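Local coordinates for protein molybdopterin converting factor, subunit 1 (Pyrococcus furiosus, PDB 1VJK) that probably serves as the small, ubiquitin-like MoaD-type subunit of molybdopterin synthase in the biosynthesis of the molybdenum cofactor, at residues Ala37-Ile43 against Val77-Leu83; Asp67-Asn73 against Asp87-Pro93. All blocks are in the same frame, centred on the assembly; numbering follows the deposited sequence.

Contact 1. Residues Ala37-Ile43 against Val77-Leu83; sequences ARVRDLI and VSWDEEL
Asp80 OD1 is gripped by two arginines at once: Arg40 NE donates to it at 2.8 Å and Arg38 NH1 at 2.9 Å, from opposite faces of the carboxylate plane. Arg40 also sends NH2 to Asp80 OD2, a nearly straight bond (175°), so its guanidinium holds the carboxylate side-on, one nitrogen to each oxygen. Arg38 meets OD1 with the carboxylate almost perpendicular to its own plane (87°). Two positive charges on one aspartate would be expected to favour its ionised form. Arg40 reaches it with CG lodged between the backbone N and the carbonyl carbon (chi1 67°) and a further bend at chi3, which also lays one guanidinium face over Trp79 CB.

Behind these charges the backbones join where the helix 39-49 of this ubiquitin-like fold begins. Arg38 is its N-cap residue, and the first-turn amides, which have no helical acceptor, take carbonyls of the loop instead: Val39 N bonds Glu81 O and Arg40 N bonds Trp79 O, both at 2.9 Å. Ahead of the helix, Leu83 N donates to Ala37 O, and a water bridges that same oxygen to Leu83 O.

Below these polar groups lie apolar side chains. Val39 turns CG2 to Val77 CG2 at 3.8 Å, while its CG1 faces Trp79 CD1. Leu83 brings CD1 against Leu42 CB, and both leucines pack on Leu33 of strand 28-33. Ile43 CD1 comes within 3.6 Å of Trp79 NE1, whose hydrogen bond goes to Gly59 O.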
loop_
_atom_site.group_PDB
_atom_site.type_symbol
_atom_site.label_atom_id
_atom_site.label_comp_id
_atom_site.label_asym_id
_atom_site.label_seq_id
_atom_site.Cartn_x
_atom_site.Cartn_y
_atom_site.Cartn_z
ATOM N N ALA A 37 -10.037 -6.789 6.144
ATOM C CA ALA A 37 -9.448 -5.747 5.321
ATOM C C ALA A 37 -8.895 -6.278 4.034
ATOM O O ALA A 37 -8.282 -7.357 3.985
ATOM C CB ALA A 37 -8.330 -5.015 6.097
ATOM N N ARG A 38 -9.091 -5.474 2.991
ATOM C CA ARG A 38 -8.608 -5.767 1.655
ATOM C C ARG A 38 -7.534 -4.764 1.242
ATOM O O ARG A 38 -7.377 -3.693 1.851
ATOM C CB ARG A 38 -9.758 -5.676 0.663
ATOM C CG ARG A 38 -10.825 -6.708 0.883
ATOM C CD ARG A 38 -11.982 -6.527 -0.068
ATOM N NE ARG A 38 -13.080 -7.404 0.310
ATOM C CZ ARG A 38 -14.169 -7.571 -0.421
ATOM N NH1 ARG A 38 -14.276 -6.887 -1.560
ATOM N NH2 ARG A 38 -15.130 -8.385 -0.008
ATOM N N VAL A 39 -6.808 -5.062 0.171
ATOM C CA VAL A 39 -5.824 -4.121 -0.365
ATOM C C VAL A 39 -6.413 -2.709 -0.548
ATOM O O VAL A 39 -5.785 -1.699 -0.159
ATOM C CB VAL A 39 -5.201 -4.667 -1.668
ATOM C CG1 VAL A 39 -4.460 -3.590 -2.466
ATOM C CG2 VAL A 39 -4.280 -5.844 -1.349
ATOM N N ARG A 40 -7.631 -2.612 -1.099
ATOM C CA ARG A 40 -8.216 -1.283 -1.291
ATOM C C ARG A 40 -8.394 -0.514 0.043
ATOM O O ARG A 40 -8.279 0.723 0.072
ATOM C CB ARG A 40 -9.537 -1.374 -2.075
ATOM C CG ARG A 40 -10.667 -2.076 -1.335
ATOM C CD ARG A 40 -11.993 -1.951 -2.081
ATOM N NE ARG A 40 -12.020 -2.635 -3.395
ATOM C CZ ARG A 40 -11.930 -2.034 -4.573
ATOM N NH1 ARG A 40 -11.767 -0.710 -4.682
ATOM N NH2 ARG A 40 -12.027 -2.781 -5.678
ATOM N N ASP A 41 -8.675 -1.241 1.131
ATOM C CA ASP A 41 -8.847 -0.587 2.448
ATOM C C ASP A 41 -7.524 -0.085 2.941
ATOM O O ASP A 41 -7.457 1.002 3.531
ATOM C CB ASP A 41 -9.459 -1.540 3.471
ATOM C CG ASP A 41 -10.755 -2.183 2.976
ATOM O OD1 ASP A 41 -11.639 -1.488 2.456
ATOM O OD2 ASP A 41 -10.929 -3.409 3.116
ATOM N N LEU A 42 -6.467 -0.841 2.695
ATOM C CA LEU A 42 -5.127 -0.387 3.070
ATOM C C LEU A 42 -4.726 0.876 2.299
ATOM O O LEU A 42 -4.194 1.825 2.903
ATOM C CB LEU A 42 -4.115 -1.502 2.819
ATOM C CG LEU A 42 -2.651 -1.111 3.013
ATOM C CD1 LEU A 42 -2.371 -0.616 4.481
ATOM C CD2 LEU A 42 -1.743 -2.277 2.611
ATOM N N ILE A 43 -5.023 0.920 1.000
ATOM C CA ILE A 43 -4.729 2.110 0.211
ATOM C C ILE A 43 -5.464 3.316 0.789
ATOM O O ILE A 43 -4.873 4.417 0.934
ATOM C CB ILE A 43 -5.089 1.871 -1.258
ATOM C CG1 ILE A 43 -4.103 0.878 -1.853
ATOM C CG2 ILE A 43 -5.087 3.208 -2.052
ATOM C CD1 ILE A 43 -4.470 0.360 -3.281
ATOM N N VAL A 77 -1.369 -8.167 -6.834
ATOM C CA VAL A 77 -2.679 -8.702 -6.465
ATOM C C VAL A 77 -3.783 -7.708 -6.811
ATOM O O VAL A 77 -3.522 -6.546 -7.157
ATOM C CB VAL A 77 -2.776 -9.027 -4.954
ATOM C CG1 VAL A 77 -1.807 -10.135 -4.543
ATOM C CG2 VAL A 77 -2.540 -7.767 -4.140
ATOM N N SER A 78 -5.031 -8.174 -6.697
ATOM C CA SER A 78 -6.167 -7.315 -6.961
ATOM C C SER A 78 -6.454 -6.388 -5.767
ATOM O O SER A 78 -5.978 -6.619 -4.640
ATOM C CB SER A 78 -7.387 -8.156 -7.277
ATOM O OG SER A 78 -8.022 -8.548 -6.100
ATOM N N TRP A 79 -7.247 -5.350 -6.013
ATOM C CA TRP A 79 -7.632 -4.464 -4.910
ATOM C C TRP A 79 -8.534 -5.144 -3.901
ATOM O O TRP A 79 -8.645 -4.698 -2.775
ATOM C CB TRP A 79 -8.312 -3.196 -5.408
ATOM C CG TRP A 79 -7.356 -2.153 -5.968
ATOM C CD1 TRP A 79 -5.993 -2.148 -5.859
ATOM C CD2 TRP A 79 -7.701 -0.977 -6.705
ATOM N NE1 TRP A 79 -5.469 -1.035 -6.480
ATOM C CE2 TRP A 79 -6.495 -0.299 -7.009
ATOM C CE3 TRP A 79 -8.911 -0.419 -7.142
ATOM C CZ2 TRP A 79 -6.466 0.901 -7.734
ATOM C CZ3 TRP A 79 -8.878 0.783 -7.869
ATOM C CH2 TRP A 79 -7.662 1.421 -8.154
ATOM N N ASP A 80 -9.183 -6.233 -4.287
ATOM C CA ASP A 80 -10.066 -6.924 -3.366
ATOM C C ASP A 80 -9.422 -8.103 -2.675
ATOM O O ASP A 80 -10.067 -8.808 -1.905
ATOM C CB ASP A 80 -11.398 -7.258 -4.029
ATOM C CG ASP A 80 -12.153 -6.021 -4.343
ATOM O OD1 ASP A 80 -12.591 -5.360 -3.362
ATOM O OD2 ASP A 80 -12.284 -5.594 -5.517
ATOM N N GLU A 81 -8.103 -8.242 -2.868
ATOM C CA GLU A 81 -7.344 -9.282 -2.183
ATOM C C GLU A 81 -7.417 -9.053 -0.680
ATOM O O GLU A 81 -7.163 -7.931 -0.207
ATOM C CB GLU A 81 -5.892 -9.246 -2.668
ATOM C CG GLU A 81 -4.998 -10.294 -2.040
ATOM C CD GLU A 81 -5.120 -11.671 -2.670
ATOM O OE1 GLU A 81 -5.854 -11.841 -3.682
ATOM O OE2 GLU A 81 -4.477 -12.602 -2.129
ATOM N N GLU A 82 -7.751 -10.101 0.058
ATOM C CA GLU A 82 -7.878 -10.018 1.498
ATOM C C GLU A 82 -6.491 -10.065 2.140
ATOM O O GLU A 82 -5.685 -10.946 1.828
ATOM C CB GLU A 82 -8.863 -11.094 2.023
ATOM C CG GLU A 82 -10.299 -10.759 1.539
ATOM C CD GLU A 82 -11.285 -11.924 1.445
ATOM O OE1 GLU A 82 -11.091 -12.942 2.146
ATOM O OE2 GLU A 82 -12.290 -11.794 0.668
ATOM N N LEU A 83 -6.211 -9.086 3.004
ATOM C CA LEU A 83 -4.946 -9.056 3.737
ATOM C C LEU A 83 -4.952 -9.984 4.935
ATOM O O LEU A 83 -5.992 -10.211 5.550
ATOM C CB LEU A 83 -4.672 -7.631 4.170
ATOM C CG LEU A 83 -4.431 -6.688 2.983
ATOM C CD1 LEU A 83 -4.519 -5.234 3.430
ATOM C CD2 LEU A 83 -3.075 -6.961 2.335
HETATM O O HOH W 1 -8.713 -9.803 5.314
HETATM O O HOH W 2 -14.866 -11.077 1.455
#

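Contact 2. Residues Asp67-Asn73 against Asp87-Pro93; sequences DVNIAVN and DVVGVFP
An antiparallel pair at one side of the four-stranded sheet of this beta-grasp fold joins strand 69-72, an outermost strand, to strand 88-92, with Asn69 and Phe92 facing each other. Asn69 N gives its hydrogen to Phe92 O at 2.9 Å in an almost straight bond (175°), and Phe92 N returns one to Asn69 O. Ala71 and Gly90 form the next hydrogen-bonded pair. Between these two, Ile70 faces Val91, and beyond Ala71 and Gly90 Val72 faces Val89, both as non-hydrogen-bonded pairs, their beta-branched chains on the face covered by helix 39-49; Val72 CG2 and Val89 CG2 lie side by side at 4.1 Å.

On the other face the Phe92 ring lies back across the neighbouring strand. Its CG sits between the backbone N and the carbonyl carbon (chi1 45°), which carries the ring over Asn69 O, 3.4 Å below its centre, with Ala71 CB at its edge and Asn69 CB 3.5 Å from CE1. Gly90 suits this place because a side chain would be crowded by the ring. A serine in place of Phe92 would probably leave Asn69 O and Ala71 CB without their cover.

Past the end of the strand, Asn73 (positive phi, 47°) turns the chain and uses both ends of its amide: OD1 accepts from Val88 N at 2.9 Å, and ND2 donates to Asp87 OD1 at 2.9 Å, from above the carboxylate plane. The other oxygen, Asp87 OD2, accepts from Lys84 N, so this buried carboxylate has a donor at each oxygen and is probably stable in its charged form.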
loop_
_atom_site.group_PDB
_atom_site.type_symbol
_atom_site.label_atom_id
_atom_site.label_comp_id
_atom_site.label_asym_id
_atom_site.label_seq_id
_atom_site.Cartn_x
_atom_site.Cartn_y
_atom_site.Cartn_z
ATOM N N ASP A 67 0.758 6.232 -10.656
ATOM C CA ASP A 67 1.865 6.776 -9.882
ATOM C C ASP A 67 2.457 5.725 -8.947
ATOM O O ASP A 67 3.658 5.770 -8.652
ATOM C CB ASP A 67 1.412 7.971 -9.046
ATOM C CG ASP A 67 0.926 9.112 -9.888
ATOM O OD1 ASP A 67 1.710 9.588 -10.751
ATOM O OD2 ASP A 67 -0.221 9.595 -9.777
ATOM N N VAL A 68 1.607 4.805 -8.468
ATOM C CA VAL A 68 1.980 3.868 -7.425
ATOM C C VAL A 68 1.512 2.490 -7.841
ATOM O O VAL A 68 0.391 2.337 -8.318
ATOM C CB VAL A 68 1.256 4.193 -6.072
ATOM C CG1 VAL A 68 1.768 3.299 -4.943
ATOM C CG2 VAL A 68 1.394 5.665 -5.666
ATOM N N ASN A 69 2.354 1.489 -7.595
ATOM C CA ASN A 69 1.925 0.099 -7.617
ATOM C C ASN A 69 2.220 -0.500 -6.265
ATOM O O ASN A 69 3.071 0.008 -5.507
ATOM C CB ASN A 69 2.693 -0.729 -8.675
ATOM C CG ASN A 69 2.242 -0.477 -10.142
ATOM O OD1 ASN A 69 2.746 -1.152 -11.048
ATOM N ND2 ASN A 69 1.328 0.473 -10.374
ATOM N N ILE A 70 1.508 -1.577 -5.947
ATOM C CA ILE A 70 1.731 -2.265 -4.660
ATOM C C ILE A 70 1.963 -3.738 -4.885
ATOM O O ILE A 70 1.617 -4.282 -5.951
ATOM C CB ILE A 70 0.576 -2.039 -3.638
ATOM C CG1 ILE A 70 -0.728 -2.731 -4.082
ATOM C CG2 ILE A 70 0.400 -0.530 -3.303
ATOM C CD1 ILE A 70 -0.882 -4.215 -3.577
ATOM N N ALA A 71 2.601 -4.385 -3.928
ATOM C CA ALA A 71 2.765 -5.827 -3.960
ATOM C C ALA A 71 2.580 -6.344 -2.566
ATOM O O ALA A 71 2.975 -5.702 -1.574
ATOM C CB ALA A 71 4.145 -6.229 -4.507
ATOM N N VAL A 72 1.949 -7.500 -2.454
ATOM C CA VAL A 72 1.752 -8.159 -1.172
ATOM C C VAL A 72 2.619 -9.397 -1.104
ATOM O O VAL A 72 2.441 -10.317 -1.928
ATOM C CB VAL A 72 0.284 -8.550 -0.947
ATOM C CG1 VAL A 72 0.136 -9.286 0.407
ATOM C CG2 VAL A 72 -0.619 -7.307 -0.998
ATOM N N ASN A 73 3.545 -9.434 -0.148
ATOM C CA ASN A 73 4.544 -10.506 -0.053
ATOM C C ASN A 73 5.187 -10.799 -1.416
ATOM O O ASN A 73 5.374 -11.967 -1.809
ATOM C CB ASN A 73 3.909 -11.764 0.548
ATOM C CG ASN A 73 3.317 -11.499 1.894
ATOM O OD1 ASN A 73 3.904 -10.755 2.688
ATOM N ND2 ASN A 73 2.165 -12.070 2.166
ATOM N N ASP A 87 1.233 -9.714 6.682
ATOM C CA ASP A 87 1.570 -9.468 5.275
ATOM C C ASP A 87 2.481 -8.258 5.150
ATOM O O ASP A 87 2.352 -7.284 5.926
ATOM C CB ASP A 87 0.310 -9.138 4.459
ATOM C CG ASP A 87 -0.457 -10.348 3.994
ATOM O OD1 ASP A 87 0.067 -11.501 4.029
ATOM O OD2 ASP A 87 -1.622 -10.229 3.539
ATOM N N VAL A 88 3.362 -8.287 4.163
ATOM C CA VAL A 88 4.261 -7.175 3.868
ATOM C C VAL A 88 3.832 -6.548 2.556
ATOM O O VAL A 88 3.754 -7.222 1.533
ATOM C CB VAL A 88 5.729 -7.639 3.761
ATOM C CG1 VAL A 88 6.627 -6.448 3.436
ATOM C CG2 VAL A 88 6.185 -8.276 5.089
ATOM N N VAL A 89 3.521 -5.259 2.570
ATOM C CA VAL A 89 3.009 -4.586 1.390
ATOM C C VAL A 89 3.974 -3.521 0.930
ATOM O O VAL A 89 4.242 -2.569 1.678
ATOM C CB VAL A 89 1.605 -3.989 1.660
ATOM C CG1 VAL A 89 1.043 -3.368 0.397
ATOM C CG2 VAL A 89 0.651 -5.058 2.159
ATOM N N GLY A 90 4.509 -3.650 -0.282
ATOM C CA GLY A 90 5.382 -2.639 -0.841
ATOM C C GLY A 90 4.551 -1.597 -1.574
ATOM O O GLY A 90 3.521 -1.914 -2.191
ATOM N N VAL A 91 5.017 -0.347 -1.483
ATOM C CA VAL A 91 4.389 0.817 -2.100
ATOM C C VAL A 91 5.473 1.529 -2.878
ATOM O O VAL A 91 6.392 2.103 -2.286
ATOM C CB VAL A 91 3.775 1.745 -1.019
ATOM C CG1 VAL A 91 3.202 3.006 -1.651
ATOM C CG2 VAL A 91 2.665 1.007 -0.261
ATOM N N PHE A 92 5.404 1.479 -4.217
ATOM C CA PHE A 92 6.554 1.860 -5.040
ATOM C C PHE A 92 6.138 2.457 -6.375
ATOM O O PHE A 92 5.034 2.186 -6.867
ATOM C CB PHE A 92 7.452 0.611 -5.313
ATOM C CG PHE A 92 6.680 -0.630 -5.701
ATOM C CD1 PHE A 92 6.369 -0.906 -7.041
ATOM C CD2 PHE A 92 6.269 -1.530 -4.710
ATOM C CE1 PHE A 92 5.635 -2.076 -7.365
ATOM C CE2 PHE A 92 5.545 -2.652 -5.017
ATOM C CZ PHE A 92 5.226 -2.947 -6.354
ATOM N N PRO A 93 7.027 3.221 -7.011
ATOM C CA PRO A 93 6.741 3.646 -8.390
ATOM C C PRO A 93 6.716 2.420 -9.304
ATOM O O PRO A 93 7.466 1.484 -9.052
ATOM C CB PRO A 93 7.900 4.581 -8.729
ATOM C CG PRO A 93 8.967 4.306 -7.737
ATOM C CD PRO A 93 8.349 3.675 -6.532
#

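Contacts 1 and 2 have centres about 11 Å apart and meet through one apolar layer between helix 39-49 and the sheet. Val39 stands at the junction: its CG1 lies 3.8 Å from Ile70 CD1 and its CG2 4.0 Å from Val72 CG2. Leu42 CD2 reaches Val89 CG2 at 3.7 Å, and Val77 CG2 approaches Val72 CG2 at the same distance, so the loop as well as the helix touches the sheet. The segments alternate along the chain: 77-83 belongs to the connection between the two strands of contact 2, and its docking on the helix start ties that connection to the helix-covered face.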